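Local coordinates for N-acetyltransferase domain-containing protein (Pyrococcus horikoshii, PDB 1WWZ) that binds acetyl coenzyme A and, judging by its GNAT family membership, probably transfers an acyl group to a substrate not yet identified, at residues 18-23 and 67-72. Residues are numbered along the deposited sequence; the frame is centred on the assembly and turned at random.
Sequences NELIDV and VGFIVC
L20 and V23 of helix 14-27 pack against F69 and the bulged backbone beside it on strand 65-78, a buried apolar helix-on-sheet contact within the GNAT fold. The helix segment runs almost perpendicular to the strand segment, at 97°, with the axes 8.2 Å apart at closest approach. One helical turn therefore meets the strand through just these two residues, three apart in sequence. L20 lays its CD2 methyl over a face of the F69 ring as a CH-pi contact, 3.8 Å from CD2 to the ring centroid. The methyl is 30° off the ring normal, displaced toward the CD2 side of the ring, where L20 CD2 comes within 3.4 Å of F69 CD2. The phenyl reaches the helix with CG lodged between the backbone N and the carbonyl carbon (chi1 70°). Its ring also lies nearly parallel to that of F57 on the adjacent strand 57-62, and L20 touches F57 and I46 as well.

V23, one turn further along the helix, works against main chain more than side chain: its CG1 is 3.8 Å from G68 CA, and CG2 lies 4.0 Å from V67 C. The CG1 methyl of V23 also meets F69 CD2 obliquely at 4.1 Å. V67 and G68 both pair with A60, forming a classic beta bulge, and V23 packs on this backbone; G68 lies close to V93, which binds acetyl-CoA. Replacing F69 with an alanine would remove the ring face under L20 CD2 and is likely to open a gap between helix and sheet beside F57. E19, whose OE1 accepts a hydrogen bond from I66 N, adds a polar tie nearby. Across the two segments themselves, adhesion rests on shape fit and dispersion between apolar groups.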
ATOM      1  N   ASN A  18      -4.995 -10.883 -23.734  1.00 27.90           N
ATOM      2  CA  ASN A  18      -4.707  -9.901 -24.771  1.00 29.97           C
ATOM      3  C   ASN A  18      -4.389  -8.544 -24.146  1.00 29.00           C
ATOM      4  O   ASN A  18      -3.442  -7.871 -24.552  1.00 28.68           O
ATOM      5  CB  ASN A  18      -5.904  -9.769 -25.714  1.00 33.19           C
ATOM      6  CG  ASN A  18      -5.519  -9.210 -27.067  1.00 36.63           C
ATOM      7  OD1 ASN A  18      -4.833  -9.869 -27.849  1.00 39.44           O
ATOM      8  ND2 ASN A  18      -5.952  -7.987 -27.348  1.00 39.66           N
ATOM      9  N   GLU A  19      -5.186  -8.144 -23.158  1.00 29.00           N
ATOM     10  CA  GLU A  19      -4.976  -6.871 -22.476  1.00 27.89           C
ATOM     11  C   GLU A  19      -3.647  -6.860 -21.734  1.00 26.42           C
ATOM     12  O   GLU A  19      -2.919  -5.867 -21.757  1.00 24.00           O
ATOM     13  CB  GLU A  19      -6.095  -6.603 -21.466  1.00 31.41           C
ATOM     14  CG  GLU A  19      -7.456  -6.332 -22.067  1.00 34.58           C
ATOM     15  CD  GLU A  19      -8.485  -6.003 -21.001  1.00 37.01           C
ATOM     16  OE1 GLU A  19      -8.261  -5.036 -20.242  1.00 38.09           O
ATOM     17  OE2 GLU A  19      -9.511  -6.712 -20.921  1.00 38.67           O
ATOM     18  N   LEU A  20      -3.339  -7.965 -21.061  1.00 24.07           N
ATOM     19  CA  LEU A  20      -2.091  -8.056 -20.317  1.00 22.46           C
ATOM     20  C   LEU A  20      -0.912  -7.956 -21.271  1.00 21.02           C
ATOM     21  O   LEU A  20       0.096  -7.318 -20.966  1.00 19.83           O
ATOM     22  CB  LEU A  20      -2.030  -9.370 -19.530  1.00 23.04           C
ATOM     23  CG  LEU A  20      -3.002  -9.463 -18.347  1.00 24.34           C
ATOM     24  CD1 LEU A  20      -2.998 -10.871 -17.794  1.00 24.62           C
ATOM     25  CD2 LEU A  20      -2.610  -8.461 -17.267  1.00 26.11           C
ATOM     26  N   ILE A  21      -1.039  -8.585 -22.433  1.00 21.10           N
ATOM     27  CA  ILE A  21       0.029  -8.538 -23.416  1.00 20.77           C
ATOM     28  C   ILE A  21       0.252  -7.099 -23.879  1.00 21.71           C
ATOM     29  O   ILE A  21       1.392  -6.642 -23.957  1.00 21.41           O
ATOM     30  CB  ILE A  21      -0.287  -9.448 -24.623  1.00 20.65           C
ATOM     31  CG1 ILE A  21      -0.294 -10.911 -24.167  1.00 21.05           C
ATOM     32  CG2 ILE A  21       0.745  -9.238 -25.721  1.00 22.02           C
ATOM     33  CD1 ILE A  21      -0.641 -11.907 -25.259  1.00 22.86           C
ATOM     34  N   ASP A  22      -0.831  -6.382 -24.169  1.00 23.34           N
ATOM     35  CA  ASP A  22      -0.722  -4.987 -24.607  1.00 24.13           C
ATOM     36  C   ASP A  22       0.001  -4.150 -23.548  1.00 22.78           C
ATOM     37  O   ASP A  22       0.901  -3.369 -23.864  1.00 20.86           O
ATOM     38  CB  ASP A  22      -2.109  -4.378 -24.867  1.00 26.80           C
ATOM     39  CG  ASP A  22      -2.861  -5.070 -25.991  1.00 29.84           C
ATOM     40  OD1 ASP A  22      -2.224  -5.769 -26.807  1.00 31.92           O
ATOM     41  OD2 ASP A  22      -4.097  -4.900 -26.065  1.00 32.81           O
ATOM     42  N   VAL A  23      -0.402  -4.315 -22.292  1.00 22.28           N
ATOM     43  CA  VAL A  23       0.213  -3.583 -21.188  1.00 21.60           C
ATOM     44  C   VAL A  23       1.693  -3.934 -21.097  1.00 21.61           C
ATOM     45  O   VAL A  23       2.548  -3.062 -20.933  1.00 21.24           O
ATOM     46  CB  VAL A  23      -0.467  -3.936 -19.839  1.00 22.55           C
ATOM     47  CG1 VAL A  23       0.359  -3.397 -18.675  1.00 21.46           C
ATOM     48  CG2 VAL A  23      -1.872  -3.357 -19.802  1.00 21.71           C
ATOM     49  N   VAL A  67      -4.323  -1.521 -16.767  1.00 24.77           N
ATOM     50  CA  VAL A  67      -3.247  -0.603 -17.122  1.00 23.57           C
ATOM     51  C   VAL A  67      -1.918  -1.026 -16.520  1.00 21.40           C
ATOM     52  O   VAL A  67      -0.892  -0.393 -16.757  1.00 20.80           O
ATOM     53  CB  VAL A  67      -3.562   0.838 -16.664  1.00 23.96           C
ATOM     54  CG1 VAL A  67      -4.885   1.291 -17.260  1.00 23.76           C
ATOM     55  CG2 VAL A  67      -3.597   0.912 -15.151  1.00 23.18           C
ATOM     56  N   GLY A  68      -1.943  -2.098 -15.736  1.00 18.89           N
ATOM     57  CA  GLY A  68      -0.725  -2.582 -15.119  1.00 16.91           C
ATOM     58  C   GLY A  68      -0.992  -3.854 -14.341  1.00 17.05           C
ATOM     59  O   GLY A  68      -2.144  -4.171 -14.050  1.00 16.43           O
ATOM     60  N   PHE A  69       0.059  -4.599 -14.022  1.00 16.01           N
ATOM     61  CA  PHE A  69      -0.119  -5.820 -13.255  1.00 16.11           C
ATOM     62  C   PHE A  69       1.163  -6.272 -12.589  1.00 14.74           C
ATOM     63  O   PHE A  69       2.257  -5.834 -12.943  1.00 14.66           O
ATOM     64  CB  PHE A  69      -0.715  -6.940 -14.137  1.00 16.53           C
ATOM     65  CG  PHE A  69       0.219  -7.479 -15.191  1.00 17.90           C
ATOM     66  CD1 PHE A  69       1.005  -8.599 -14.938  1.00 19.85           C
ATOM     67  CD2 PHE A  69       0.273  -6.899 -16.458  1.00 20.11           C
ATOM     68  CE1 PHE A  69       1.826  -9.143 -15.932  1.00 18.92           C
ATOM     69  CE2 PHE A  69       1.090  -7.433 -17.461  1.00 19.43           C
ATOM     70  CZ  PHE A  69       1.867  -8.556 -17.198  1.00 20.61           C
ATOM     71  N   ILE A  70       1.012  -7.125 -11.588  1.00 15.07           N
ATOM     72  CA  ILE A  70       2.156  -7.655 -10.867  1.00 15.01           C
ATOM     73  C   ILE A  70       1.821  -9.102 -10.540  1.00 14.23           C
ATOM     74  O   ILE A  70       0.671  -9.429 -10.239  1.00 15.74           O
ATOM     75  CB  ILE A  70       2.446  -6.820  -9.581  1.00 14.52           C
ATOM     76  CG1 ILE A  70       3.750  -7.293  -8.936  1.00 13.81           C
ATOM     77  CG2 ILE A  70       1.273  -6.904  -8.604  1.00 14.35           C
ATOM     78  CD1 ILE A  70       4.282  -6.333  -7.863  1.00 17.03           C
ATOM     79  N   VAL A  71       2.820  -9.968 -10.640  1.00 13.86           N
ATOM     80  CA  VAL A  71       2.638 -11.391 -10.383  1.00 15.05           C
ATOM     81  C   VAL A  71       3.395 -11.757  -9.121  1.00 13.77           C
ATOM     82  O   VAL A  71       4.621 -11.710  -9.097  1.00 14.01           O
ATOM     83  CB  VAL A  71       3.166 -12.218 -11.567  1.00 15.81           C
ATOM     84  CG1 VAL A  71       2.987 -13.706 -11.297  1.00 16.64           C
ATOM     85  CG2 VAL A  71       2.428 -11.809 -12.837  1.00 16.19           C
ATOM     86  N   CYS A  72       2.645 -12.116  -8.083  1.00 14.92           N
ATOM     87  CA  CYS A  72       3.206 -12.458  -6.777  1.00 15.58           C
ATOM     88  C   CYS A  72       3.087 -13.953  -6.499  1.00 15.86           C
ATOM     89  O   CYS A  72       1.989 -14.504  -6.508  1.00 18.18           O
ATOM     90  CB  CYS A  72       2.466 -11.667  -5.700  1.00 15.97           C
ATOM     91  SG  CYS A  72       2.140  -9.946  -6.183  1.00 19.64           S
TER